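Nicotinate-nucleotide pyrophosphorylase (Pyrococcus furiosus, PDB 2I14) probably catalyses the joining of nicotinate to 5-phosphoribosyl 1-diphosphate at the expense of ATP, yielding nicotinate ribonucleotide on the way to NAD(+). Local coordinates at residues 21-26 with 108-113; 46-51 with 304-309; 269-274 with 287-292; 126-131 with 277-282. All blocks are in the same frame, centred on the assembly; numbering follows the deposited sequence.

Contact 1 of 4, residues 21-26 with 108-113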
loop_
_atom_site.group_PDB
_atom_site.type_symbol
_atom_site.label_atom_id
_atom_site.label_comp_id
_atom_site.label_asym_id
_atom_site.label_seq_id
_atom_site.Cartn_x
_atom_site.Cartn_y
_atom_site.Cartn_z
ATOM N N GLY A 21 -34.011 -14.069 33.375
ATOM C CA GLY A 21 -32.581 -13.856 33.518
ATOM C C GLY A 21 -31.860 -15.160 33.252
ATOM O O GLY A 21 -30.666 -15.290 33.523
ATOM N N LYS A 22 -32.607 -16.125 32.715
ATOM C CA LYS A 22 -32.090 -17.452 32.382
ATOM C C LYS A 22 -31.074 -17.441 31.236
ATOM O O LYS A 22 -30.383 -18.438 31.003
ATOM C CB LYS A 22 -33.246 -18.381 31.994
ATOM C CG LYS A 22 -33.556 -19.483 33.004
ATOM C CD LYS A 22 -34.104 -18.928 34.319
ATOM C CE LYS A 22 -34.501 -20.052 35.266
ATOM N NZ LYS A 22 -35.097 -19.528 36.525
ATOM N N THR A 23 -30.990 -16.317 30.526
ATOM C CA THR A 23 -30.080 -16.186 29.392
ATOM C C THR A 23 -28.785 -15.457 29.709
ATOM O O THR A 23 -28.122 -14.961 28.802
ATOM C CB THR A 23 -30.752 -15.429 28.225
ATOM O OG1 THR A 23 -31.291 -14.192 28.714
ATOM C CG2 THR A 23 -31.857 -16.261 27.600
ATOM N N THR A 24 -28.409 -15.382 30.976
ATOM C CA THR A 24 -27.182 -14.669 31.291
ATOM C C THR A 24 -25.965 -15.565 31.356
ATOM O O THR A 24 -26.059 -16.786 31.202
ATOM C CB THR A 24 -27.290 -13.889 32.623
ATOM O OG1 THR A 24 -27.165 -14.786 33.727
ATOM C CG2 THR A 24 -28.626 -13.197 32.710
ATOM N N ASP A 25 -24.815 -14.931 31.565
ATOM C CA ASP A 25 -23.536 -15.628 31.681
ATOM C C ASP A 25 -23.466 -16.129 33.132
ATOM O O ASP A 25 -23.615 -15.336 34.071
ATOM C CB ASP A 25 -22.369 -14.658 31.400
ATOM C CG ASP A 25 -22.530 -13.877 30.087
ATOM O OD1 ASP A 25 -22.787 -14.495 29.032
ATOM O OD2 ASP A 25 -22.380 -12.639 30.107
ATOM N N VAL A 26 -23.243 -17.430 33.317
ATOM C CA VAL A 26 -23.192 -17.998 34.665
ATOM C C VAL A 26 -22.425 -17.182 35.672
ATOM O O VAL A 26 -22.912 -16.962 36.775
ATOM C CB VAL A 26 -22.576 -19.406 34.706
ATOM C CG1 VAL A 26 -23.512 -20.395 34.054
ATOM C CG2 VAL A 26 -21.197 -19.398 34.043
ATOM N N GLU A 108 -27.274 -8.089 32.636
ATOM C CA GLU A 108 -26.362 -7.487 31.683
ATOM C C GLU A 108 -26.479 -8.195 30.347
ATOM O O GLU A 108 -26.788 -7.586 29.327
ATOM C CB GLU A 108 -24.926 -7.591 32.175
ATOM C CG GLU A 108 -24.657 -6.771 33.406
ATOM C CD GLU A 108 -23.177 -6.471 33.593
ATOM O OE1 GLU A 108 -22.502 -6.222 32.565
ATOM O OE2 GLU A 108 -22.698 -6.464 34.761
ATOM N N THR A 109 -26.238 -9.495 30.366
ATOM C CA THR A 109 -26.286 -10.294 29.155
ATOM C C THR A 109 -27.499 -9.991 28.266
ATOM O O THR A 109 -27.430 -10.055 27.024
ATOM C CB THR A 109 -26.285 -11.766 29.522
ATOM O OG1 THR A 109 -25.264 -11.995 30.498
ATOM C CG2 THR A 109 -26.022 -12.624 28.289
ATOM N N ALA A 110 -28.608 -9.651 28.899
ATOM C CA ALA A 110 -29.811 -9.369 28.153
ATOM C C ALA A 110 -29.903 -7.916 27.725
ATOM O O ALA A 110 -30.077 -7.628 26.549
ATOM C CB ALA A 110 -31.032 -9.753 28.980
ATOM N N LEU A 111 -29.784 -6.996 28.676
ATOM C CA LEU A 111 -29.895 -5.578 28.344
ATOM C C LEU A 111 -28.864 -5.112 27.315
ATOM O O LEU A 111 -29.236 -4.479 26.318
ATOM C CB LEU A 111 -29.843 -4.717 29.616
ATOM C CG LEU A 111 -28.558 -4.496 30.403
ATOM C CD1 LEU A 111 -27.784 -3.359 29.766
ATOM C CD2 LEU A 111 -28.909 -4.138 31.841
ATOM N N LEU A 112 -27.588 -5.428 27.529
ATOM C CA LEU A 112 -26.558 -5.022 26.581
ATOM C C LEU A 112 -26.863 -5.564 25.186
ATOM O O LEU A 112 -26.729 -4.860 24.199
ATOM C CB LEU A 112 -25.176 -5.505 27.032
ATOM C CG LEU A 112 -24.551 -4.793 28.230
ATOM C CD1 LEU A 112 -23.159 -5.355 28.488
ATOM C CD2 LEU A 112 -24.487 -3.295 27.960
ATOM N N GLY A 113 -27.272 -6.817 25.091
ATOM C CA GLY A 113 -27.586 -7.356 23.777
ATOM C C GLY A 113 -28.734 -6.597 23.121
ATOM O O GLY A 113 -28.765 -6.384 21.907
#
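T109 holds its hydroxyl anti to its own carbonyl carbon (chi1 -47°), which carries OG1 across to D25 and swings the methyl CG2 over toward T23. D25 answers with CG anti to its carbonyl carbon (chi1 -51°), so that the carboxylate turns back to the same hydroxyl. OG1 is thereby engaged twice. It accepts from the backbone N of D25 at 3.2 Å, with an N-H...O angle of 143°, and gives its own proton in a weak bond to D25 OD2 at 3.0 Å. The methyl CG2 turns toward the carbonyl O of T23, and T109 CB and OG1 lie against CA and CB of T24. A threonine suits this place because a single small side chain offers both a hydroxyl and a methyl to a passing loop. A110, next on the helix, presents just a methyl group, 4.5 Å from T23 OG1.

The loop reaches this position through tight turns. G21, with positive phi, is the C-prime residue of the Schellman motif that closes helix 15-20, and a type I turn runs from G21 to T24. The helix it meets is the start of 108-131. Beyond the two segments, D25 OD1 bonds to S166 of the second subunit and OD2 forms a salt bridge with R143 of that subunit, a residue of the ligand pocket.

Chemically, T109 OG1 joins the D25 amide and carboxylate. It adds a weak bond to a carboxylate held mainly by R143 and S166 of the second subunit, and probably limits its turning only modestly, while the salt bridge with R143 would probably offset its charge.

Contact 2 of 4, residues 46-51 with 304-309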
loop_
_atom_site.group_PDB
_atom_site.type_symbol
_atom_site.label_atom_id
_atom_site.label_comp_id
_atom_site.label_asym_id
_atom_site.label_seq_id
_atom_site.Cartn_x
_atom_site.Cartn_y
_atom_site.Cartn_z
ATOM N N ALA A 46 -24.470 2.016 37.754
ATOM C CA ALA A 46 -23.767 1.447 36.617
ATOM C C ALA A 46 -24.042 2.286 35.362
ATOM O O ALA A 46 -25.121 2.856 35.188
ATOM C CB ALA A 46 -24.188 -0.015 36.407
ATOM N N ASP A 47 -23.030 2.361 34.504
ATOM C CA ASP A 47 -23.074 3.115 33.261
ATOM C C ASP A 47 -23.039 2.173 32.066
ATOM O O ASP A 47 -22.466 1.078 32.131
ATOM C CB ASP A 47 -21.841 4.019 33.175
ATOM C CG ASP A 47 -22.174 5.496 33.276
ATOM O OD1 ASP A 47 -23.324 5.813 33.660
ATOM O OD2 ASP A 47 -21.279 6.336 32.986
ATOM N N VAL A 48 -23.655 2.600 30.970
ATOM C CA VAL A 48 -23.633 1.824 29.743
ATOM C C VAL A 48 -23.037 2.722 28.662
ATOM O O VAL A 48 -23.588 3.783 28.347
ATOM C CB VAL A 48 -25.027 1.369 29.332
ATOM C CG1 VAL A 48 -24.964 0.739 27.967
ATOM C CG2 VAL A 48 -25.541 0.352 30.320
ATOM N N THR A 49 -21.891 2.310 28.124
ATOM C CA THR A 49 -21.200 3.078 27.074
ATOM C C THR A 49 -20.447 2.157 26.108
ATOM O O THR A 49 -20.577 0.940 26.151
ATOM C CB THR A 49 -20.133 4.013 27.673
ATOM O OG1 THR A 49 -19.116 3.203 28.271
ATOM C CG2 THR A 49 -20.721 4.922 28.748
ATOM N N THR A 50 -19.673 2.763 25.225
ATOM C CA THR A 50 -18.829 2.021 24.289
ATOM C C THR A 50 -17.614 2.889 24.194
ATOM O O THR A 50 -17.708 4.114 24.314
ATOM C CB THR A 50 -19.368 1.909 22.834
ATOM O OG1 THR A 50 -19.555 3.214 22.280
ATOM C CG2 THR A 50 -20.654 1.182 22.798
ATOM N N THR A 51 -16.473 2.256 23.969
ATOM C CA THR A 51 -15.225 2.993 23.846
ATOM C C THR A 51 -14.972 3.203 22.370
ATOM O O THR A 51 -14.033 3.887 21.979
ATOM C CB THR A 51 -14.052 2.211 24.455
ATOM O OG1 THR A 51 -14.014 0.901 23.880
ATOM C CG2 THR A 51 -14.210 2.101 25.967
ATOM N N VAL A 304 -22.892 -2.704 18.595
ATOM C CA VAL A 304 -22.123 -1.606 19.188
ATOM C C VAL A 304 -21.591 -2.208 20.477
ATOM O O VAL A 304 -22.371 -2.653 21.300
ATOM C CB VAL A 304 -23.036 -0.387 19.503
ATOM C CG1 VAL A 304 -22.231 0.739 20.118
ATOM C CG2 VAL A 304 -23.704 0.095 18.226
ATOM N N ASP A 305 -20.270 -2.241 20.633
ATOM C CA ASP A 305 -19.642 -2.844 21.817
ATOM C C ASP A 305 -20.070 -2.113 23.081
ATOM O O ASP A 305 -19.272 -1.395 23.686
ATOM C CB ASP A 305 -18.100 -2.814 21.694
ATOM C CG ASP A 305 -17.419 -3.991 22.418
ATOM O OD1 ASP A 305 -16.174 -3.956 22.641
ATOM O OD2 ASP A 305 -18.134 -4.964 22.757
ATOM N N PHE A 306 -21.331 -2.294 23.470
ATOM C CA PHE A 306 -21.896 -1.656 24.664
ATOM C C PHE A 306 -21.508 -2.421 25.932
ATOM O O PHE A 306 -21.604 -3.642 25.973
ATOM C CB PHE A 306 -23.431 -1.581 24.541
ATOM C CG PHE A 306 -23.937 -0.306 23.920
ATOM C CD1 PHE A 306 -24.979 -0.329 22.996
ATOM C CD2 PHE A 306 -23.382 0.921 24.265
ATOM C CE1 PHE A 306 -25.463 0.852 22.419
ATOM C CE2 PHE A 306 -23.855 2.113 23.693
ATOM C CZ PHE A 306 -24.899 2.073 22.766
ATOM N N ALA A 307 -21.069 -1.712 26.963
ATOM C CA ALA A 307 -20.694 -2.377 28.202
ATOM C C ALA A 307 -21.305 -1.710 29.430
ATOM O O ALA A 307 -21.458 -0.493 29.474
ATOM C CB ALA A 307 -19.178 -2.421 28.332
ATOM N N LEU A 308 -21.656 -2.521 30.423
ATOM C CA LEU A 308 -22.237 -2.026 31.670
ATOM C C LEU A 308 -21.144 -2.001 32.744
ATOM O O LEU A 308 -20.634 -3.049 33.153
ATOM C CB LEU A 308 -23.385 -2.950 32.108
ATOM C CG LEU A 308 -24.157 -2.627 33.394
ATOM C CD1 LEU A 308 -23.323 -2.906 34.646
ATOM C CD2 LEU A 308 -24.576 -1.169 33.349
ATOM N N ASP A 309 -20.781 -0.811 33.206
ATOM C CA ASP A 309 -19.742 -0.699 34.230
ATOM C C ASP A 309 -20.110 0.212 35.397
ATOM O O ASP A 309 -20.474 1.369 35.195
ATOM C CB ASP A 309 -18.445 -0.172 33.623
ATOM C CG ASP A 309 -18.033 -0.923 32.379
ATOM O OD1 ASP A 309 -18.146 -2.167 32.355
ATOM O OD2 ASP A 309 -17.578 -0.264 31.425
#
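A46 and V48 flank the isobutyl end of L308. The methyl of A46 lies against L308 CD2 at 3.3 Å, and V48 CG2 approaches the same CD2 at 3.5 Å, its side chain crossing that of L308 at about a right angle. L308 keeps CG anti to its backbone N (chi1 -180°), which lays the branch along the strand into the hollow between its two neighbours. The other methyl of V48, CG1, is the bump that meets F306, 4.0 Å from CD2 of the ring.

These strands, 43-49 and 307-313, run antiparallel in the eight-stranded sheet of the chain, and here a strand of the N-terminal family region pairs with one that begins within the C-terminal, TIM-barrel-clan family region. D47 with D309 and T49 with A307 are hydrogen-bonded pairs, the bonds including D309 N to D47 O and A307 N to T49 O, each 2.8 Å; V48 with L308 is the non-hydrogen-bonded pair between them. The side chains of D47, T49, A307 and D309 lie on the face opposite to V48 and L308. There D47 OD1 bonds to Q96, and K323 touches T49 and D309.

Past the paired residues, T50 packs against the backbone of D305 and F306 and against the F306 ring. That ring turns an edge to T49 O, while V304 CG1 lies over the centre of one face, 3.9 Å above its plane. An alanine in place of F306 would probably open a gap beside V48 CG1 and V304 CG1 and leave F88 without the ring it meets. S116 and S119 of helix 108-131 also touch this phenyl group.

Contact 3 of 4, residues 269-274 with 287-292; sequences VKIFVS and DVVDAF
The carbonyl O of I271 is gripped from the neighbouring segment by two successive amides: D290 N at 2.8 Å, and A291 N at 3.5 Å in a weak bond. The D290 side chain bonds back to the same residue. Its OD1 accepts from I271 N at 3.0 Å with an almost straight N-H...O angle of 176°, although the donor stands 46° out of the carboxylate plane. The second oxygen, OD2, forms a salt bridge with K270 NZ at 3.6 Å, for which the lysine chain bends at its last torsion. An aspartate fits because one short carboxylate can take the place of a backbone acceptor and still reach a lysine.

Past D290 regular pairing begins: strands 270-274 and 291-294 are parallel neighbours, linked through helix 279-283 as a beta-alpha-beta unit in the six-stranded sheet of the TIM-barrel-clan region. V273 N donates to A291 O at 3.0 Å.

On one face F272, its CG anti to the backbone N (chi1 -174°), lays its ring beside the A291 methyl, and A291 O lies over one ring face, offset toward the rim. The opposite face is built by V273, whose CG1 meets V289 CG1 at 3.7 Å and whose CG2 lies alongside F292 CD2 at 3.9 Å.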
loop_
_atom_site.group_PDB
_atom_site.type_symbol
_atom_site.label_atom_id
_atom_site.label_comp_id
_atom_site.label_asym_id
_atom_site.label_seq_id
_atom_site.Cartn_x
_atom_site.Cartn_y
_atom_site.Cartn_z
ATOM N N VAL A 269 -41.197 5.075 -15.682
ATOM C CA VAL A 269 -40.627 3.958 -14.950
ATOM C C VAL A 269 -39.299 4.328 -14.285
ATOM O O VAL A 269 -38.348 4.765 -14.941
ATOM C CB VAL A 269 -40.433 2.711 -15.852
ATOM C CG1 VAL A 269 -41.734 2.374 -16.548
ATOM C CG2 VAL A 269 -39.343 2.950 -16.856
ATOM N N LYS A 270 -39.266 4.156 -12.967
ATOM C CA LYS A 270 -38.104 4.449 -12.152
ATOM C C LYS A 270 -37.181 3.235 -12.029
ATOM O O LYS A 270 -37.547 2.111 -12.377
ATOM C CB LYS A 270 -38.559 4.875 -10.766
ATOM C CG LYS A 270 -39.523 6.048 -10.747
ATOM C CD LYS A 270 -40.107 6.223 -9.348
ATOM C CE LYS A 270 -40.904 7.493 -9.223
ATOM N NZ LYS A 270 -40.044 8.677 -9.464
ATOM N N ILE A 271 -35.976 3.479 -11.529
ATOM C CA ILE A 271 -34.998 2.421 -11.349
ATOM C C ILE A 271 -34.853 2.082 -9.877
ATOM O O ILE A 271 -34.360 2.887 -9.088
ATOM C CB ILE A 271 -33.620 2.831 -11.883
ATOM C CG1 ILE A 271 -33.742 3.299 -13.338
ATOM C CG2 ILE A 271 -32.664 1.647 -11.797
ATOM C CD1 ILE A 271 -34.181 2.215 -14.306
ATOM N N PHE A 272 -35.298 0.885 -9.518
ATOM C CA PHE A 272 -35.221 0.406 -8.155
ATOM C C PHE A 272 -34.156 -0.691 -8.125
ATOM O O PHE A 272 -34.211 -1.638 -8.918
ATOM C CB PHE A 272 -36.576 -0.145 -7.742
ATOM C CG PHE A 272 -36.653 -0.548 -6.301
ATOM C CD1 PHE A 272 -36.000 -1.694 -5.841
ATOM C CD2 PHE A 272 -37.374 0.219 -5.394
ATOM C CE1 PHE A 272 -36.067 -2.066 -4.501
ATOM C CE2 PHE A 272 -37.445 -0.143 -4.047
ATOM C CZ PHE A 272 -36.794 -1.285 -3.600
ATOM N N VAL A 273 -33.172 -0.552 -7.236
ATOM C CA VAL A 273 -32.103 -1.546 -7.143
ATOM C C VAL A 273 -31.942 -2.147 -5.754
ATOM O O VAL A 273 -32.274 -1.540 -4.735
ATOM C CB VAL A 273 -30.723 -0.971 -7.569
ATOM C CG1 VAL A 273 -30.819 -0.325 -8.931
ATOM C CG2 VAL A 273 -30.217 0.006 -6.517
ATOM N N SER A 274 -31.433 -3.363 -5.739
ATOM C CA SER A 274 -31.204 -4.055 -4.503
ATOM C C SER A 274 -30.182 -5.135 -4.831
ATOM O O SER A 274 -30.012 -5.507 -5.993
ATOM C CB SER A 274 -32.506 -4.679 -4.007
ATOM O OG SER A 274 -32.874 -5.773 -4.831
ATOM N N ASP A 287 -27.145 8.978 -7.741
ATOM C CA ASP A 287 -27.661 9.903 -8.737
ATOM C C ASP A 287 -28.247 9.258 -9.988
ATOM O O ASP A 287 -28.504 9.937 -10.969
ATOM C CB ASP A 287 -26.565 10.901 -9.131
ATOM C CG ASP A 287 -26.025 11.674 -7.943
ATOM O OD1 ASP A 287 -26.833 12.081 -7.075
ATOM O OD2 ASP A 287 -24.794 11.881 -7.879
ATOM N N VAL A 288 -28.483 7.960 -9.966
ATOM C CA VAL A 288 -29.030 7.315 -11.142
ATOM C C VAL A 288 -30.048 6.254 -10.740
ATOM O O VAL A 288 -30.601 5.552 -11.579
ATOM C CB VAL A 288 -27.885 6.697 -11.970
ATOM C CG1 VAL A 288 -28.429 5.875 -13.122
ATOM C CG2 VAL A 288 -26.989 7.804 -12.496
ATOM N N VAL A 289 -30.302 6.145 -9.444
ATOM C CA VAL A 289 -31.260 5.170 -8.955
ATOM C C VAL A 289 -32.326 5.898 -8.153
ATOM O O VAL A 289 -32.054 6.913 -7.502
ATOM C CB VAL A 289 -30.574 4.095 -8.094
ATOM C CG1 VAL A 289 -29.677 3.239 -8.963
ATOM C CG2 VAL A 289 -29.751 4.746 -7.022
ATOM N N ASP A 290 -33.542 5.372 -8.208
ATOM C CA ASP A 290 -34.658 5.989 -7.528
ATOM C C ASP A 290 -34.874 5.522 -6.102
ATOM O O ASP A 290 -35.124 6.344 -5.213
ATOM C CB ASP A 290 -35.931 5.785 -8.353
ATOM C CG ASP A 290 -35.952 6.642 -9.608
ATOM O OD1 ASP A 290 -35.325 6.261 -10.626
ATOM O OD2 ASP A 290 -36.589 7.719 -9.560
ATOM N N ALA A 291 -34.792 4.208 -5.888
ATOM C CA ALA A 291 -34.985 3.634 -4.560
ATOM C C ALA A 291 -34.085 2.437 -4.340
ATOM O O ALA A 291 -33.824 1.657 -5.263
ATOM C CB ALA A 291 -36.420 3.236 -4.372
ATOM N N PHE A 292 -33.634 2.291 -3.096
ATOM C CA PHE A 292 -32.733 1.201 -2.724
ATOM C C PHE A 292 -33.330 0.098 -1.871
ATOM O O PHE A 292 -34.121 0.358 -0.958
ATOM C CB PHE A 292 -31.531 1.740 -1.960
ATOM C CG PHE A 292 -30.713 2.725 -2.720
ATOM C CD1 PHE A 292 -30.991 4.073 -2.645
ATOM C CD2 PHE A 292 -29.626 2.309 -3.469
ATOM C CE1 PHE A 292 -30.195 5.003 -3.297
ATOM C CE2 PHE A 292 -28.828 3.232 -4.124
ATOM C CZ PHE A 292 -29.119 4.586 -4.031
#

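Contact 4 of 4, residues 126-131 with 277-282; sequences LRIKIA and LDEEKI
R127 and E279 carry the polar half of this contact. NH1 of the arginine forms a salt bridge to E279 OE2, which comes in at the edge of the guanidinium near its plane; the modelled length is too short to be trusted. The two flat groups are tilted 49° apart. A bend at chi3 (92°) brings the guanidinium round to the glutamate, whose chain stays extended beyond CG.

Alongside, I128 CG2 meets I282 CD1 at 3.9 Å, the two side chains crossing at about a right angle. A131, small enough to let the helices come together, has CB 4.2 Å from E279 CA and 4.3 Å from I282 CG2.

Further out, D278 is the N-cap of helix 279-283: its OD2 accepts from K281 N at 3.2 Å, fixing the turn that presents E279 and I282 to helix 108-131. I282 continues onto F292 and V294 of strand 291-294, while the R127 guanidinium makes a cation-pi contact with W57.

With leucine in place of R127, the E279 carboxylate would probably lose its countercharge and W57 its cation. The result is an ion pair set beside an apolar seam, with the acidic E279 in the first helical turn, where the helix dipole would probably suit it.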
loop_
_atom_site.group_PDB
_atom_site.type_symbol
_atom_site.label_atom_id
_atom_site.label_comp_id
_atom_site.label_asym_id
_atom_site.label_seq_id
_atom_site.Cartn_x
_atom_site.Cartn_y
_atom_site.Cartn_z
ATOM N N LEU A 126 -29.022 4.391 9.163
ATOM C CA LEU A 126 -28.926 5.837 8.998
ATOM C C LEU A 126 -27.806 6.239 8.051
ATOM O O LEU A 126 -27.997 7.122 7.229
ATOM C CB LEU A 126 -28.760 6.532 10.354
ATOM C CG LEU A 126 -28.658 8.056 10.296
ATOM C CD1 LEU A 126 -29.777 8.624 9.453
ATOM C CD2 LEU A 126 -28.723 8.621 11.698
ATOM N N ARG A 127 -26.647 5.587 8.162
ATOM C CA ARG A 127 -25.508 5.880 7.295
ATOM C C ARG A 127 -25.873 5.561 5.844
ATOM O O ARG A 127 -25.457 6.258 4.929
ATOM C CB ARG A 127 -24.268 5.054 7.674
ATOM C CG ARG A 127 -23.866 5.072 9.138
ATOM C CD ARG A 127 -22.422 4.584 9.360
ATOM N NE ARG A 127 -21.483 5.701 9.330
ATOM C CZ ARG A 127 -20.464 5.780 8.487
ATOM N NH1 ARG A 127 -20.251 4.794 7.621
ATOM N NH2 ARG A 127 -19.683 6.856 8.466
ATOM N N ILE A 128 -26.634 4.493 5.628
ATOM C CA ILE A 128 -27.033 4.135 4.269
ATOM C C ILE A 128 -27.970 5.216 3.751
ATOM O O ILE A 128 -27.879 5.642 2.607
ATOM C CB ILE A 128 -27.761 2.741 4.219
ATOM C CG1 ILE A 128 -26.729 1.605 4.181
ATOM C CG2 ILE A 128 -28.643 2.646 2.989
ATOM C CD1 ILE A 128 -25.964 1.454 5.449
ATOM N N LYS A 129 -28.868 5.646 4.624
ATOM C CA LYS A 129 -29.833 6.662 4.284
ATOM C C LYS A 129 -29.026 7.851 3.777
ATOM O O LYS A 129 -29.195 8.297 2.638
ATOM C CB LYS A 129 -30.657 7.038 5.531
ATOM C CG LYS A 129 -31.837 7.975 5.268
ATOM C CD LYS A 129 -32.824 7.364 4.276
ATOM C CE LYS A 129 -33.976 8.317 3.958
ATOM N NZ LYS A 129 -34.975 7.712 3.019
ATOM N N ILE A 130 -28.129 8.349 4.618
ATOM C CA ILE A 130 -27.302 9.484 4.256
ATOM C C ILE A 130 -26.617 9.243 2.920
ATOM O O ILE A 130 -26.747 10.044 2.010
ATOM C CB ILE A 130 -26.252 9.770 5.352
ATOM C CG1 ILE A 130 -26.961 10.221 6.633
ATOM C CG2 ILE A 130 -25.265 10.818 4.885
ATOM C CD1 ILE A 130 -26.018 10.526 7.761
ATOM N N ALA A 131 -25.910 8.132 2.788
ATOM C CA ALA A 131 -25.222 7.850 1.538
ATOM C C ALA A 131 -26.150 7.853 0.318
ATOM O O ALA A 131 -25.726 8.155 -0.808
ATOM C CB ALA A 131 -24.488 6.521 1.637
ATOM N N LEU A 277 -25.346 -4.421 -1.248
ATOM C CA LEU A 277 -24.777 -3.092 -1.372
ATOM C C LEU A 277 -24.653 -2.341 -0.051
ATOM O O LEU A 277 -25.497 -2.432 0.822
ATOM C CB LEU A 277 -25.550 -2.268 -2.419
ATOM C CG LEU A 277 -27.063 -2.407 -2.587
ATOM C CD1 LEU A 277 -27.777 -1.641 -1.501
ATOM C CD2 LEU A 277 -27.454 -1.875 -3.963
ATOM N N ASP A 278 -23.552 -1.615 0.078
ATOM C CA ASP A 278 -23.254 -0.834 1.261
ATOM C C ASP A 278 -23.135 0.646 0.887
ATOM O O ASP A 278 -23.578 1.067 -0.182
ATOM C CB ASP A 278 -21.942 -1.314 1.857
ATOM C CG ASP A 278 -20.830 -1.359 0.824
ATOM O OD1 ASP A 278 -19.669 -1.692 1.177
ATOM O OD2 ASP A 278 -21.124 -1.059 -0.356
ATOM N N GLU A 279 -22.528 1.430 1.770
ATOM C CA GLU A 279 -22.362 2.859 1.538
ATOM C C GLU A 279 -21.594 3.161 0.282
ATOM O O GLU A 279 -22.101 3.791 -0.626
ATOM C CB GLU A 279 -21.643 3.488 2.712
ATOM C CG GLU A 279 -22.402 3.367 4.012
ATOM C CD GLU A 279 -21.560 3.767 5.194
ATOM O OE1 GLU A 279 -20.468 4.328 4.964
ATOM O OE2 GLU A 279 -21.986 3.527 6.343
ATOM N N GLU A 280 -20.354 2.714 0.238
ATOM C CA GLU A 280 -19.505 2.952 -0.914
ATOM C C GLU A 280 -20.172 2.582 -2.244
ATOM O O GLU A 280 -20.027 3.285 -3.245
ATOM C CB GLU A 280 -18.204 2.171 -0.748
ATOM C CG GLU A 280 -17.259 2.312 -1.910
ATOM C CD GLU A 280 -16.204 1.214 -1.929
ATOM O OE1 GLU A 280 -15.224 1.293 -1.144
ATOM O OE2 GLU A 280 -16.370 0.260 -2.731
ATOM N N LYS A 281 -20.908 1.477 -2.252
ATOM C CA LYS A 281 -21.574 1.006 -3.463
ATOM C C LYS A 281 -22.739 1.888 -3.875
ATOM O O LYS A 281 -23.003 2.073 -5.055
ATOM C CB LYS A 281 -22.068 -0.424 -3.260
ATOM C CG LYS A 281 -20.995 -1.490 -3.362
ATOM C CD LYS A 281 -20.367 -1.491 -4.750
ATOM C CE LYS A 281 -19.580 -2.779 -5.024
ATOM N NZ LYS A 281 -18.329 -2.878 -4.229
ATOM N N ILE A 282 -23.441 2.414 -2.885
ATOM C CA ILE A 282 -24.584 3.282 -3.106
ATOM C C ILE A 282 -24.114 4.670 -3.509
ATOM O O ILE A 282 -24.710 5.310 -4.363
ATOM C CB ILE A 282 -25.452 3.352 -1.823
ATOM C CG1 ILE A 282 -26.278 2.062 -1.718
ATOM C CG2 ILE A 282 -26.312 4.607 -1.812
ATOM C CD1 ILE A 282 -27.133 1.940 -0.486
#

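The contacts form two touching pairs. Contacts 1 and 2 meet where L112 CD1 lies 3.4 Å from F306 O; contacts 3 and 4 meet through F292 CZ and I282 CG2, 3.6 Å apart. Helix 108-131 spans both groups, its start serving contact 1 and its end contact 4, with centres 32 Å apart. Contacts 3 and 4 nest within the loop closed by contact 2. Each group lies near a PCP: S274 and L277 touch one, while the side chains of D25 and D305 come within about 5 Å of one. D25 forms a salt bridge with R143 and D305 a weak hydrogen bond with H144, both of the second subunit, consistent with pockets completed across the interface.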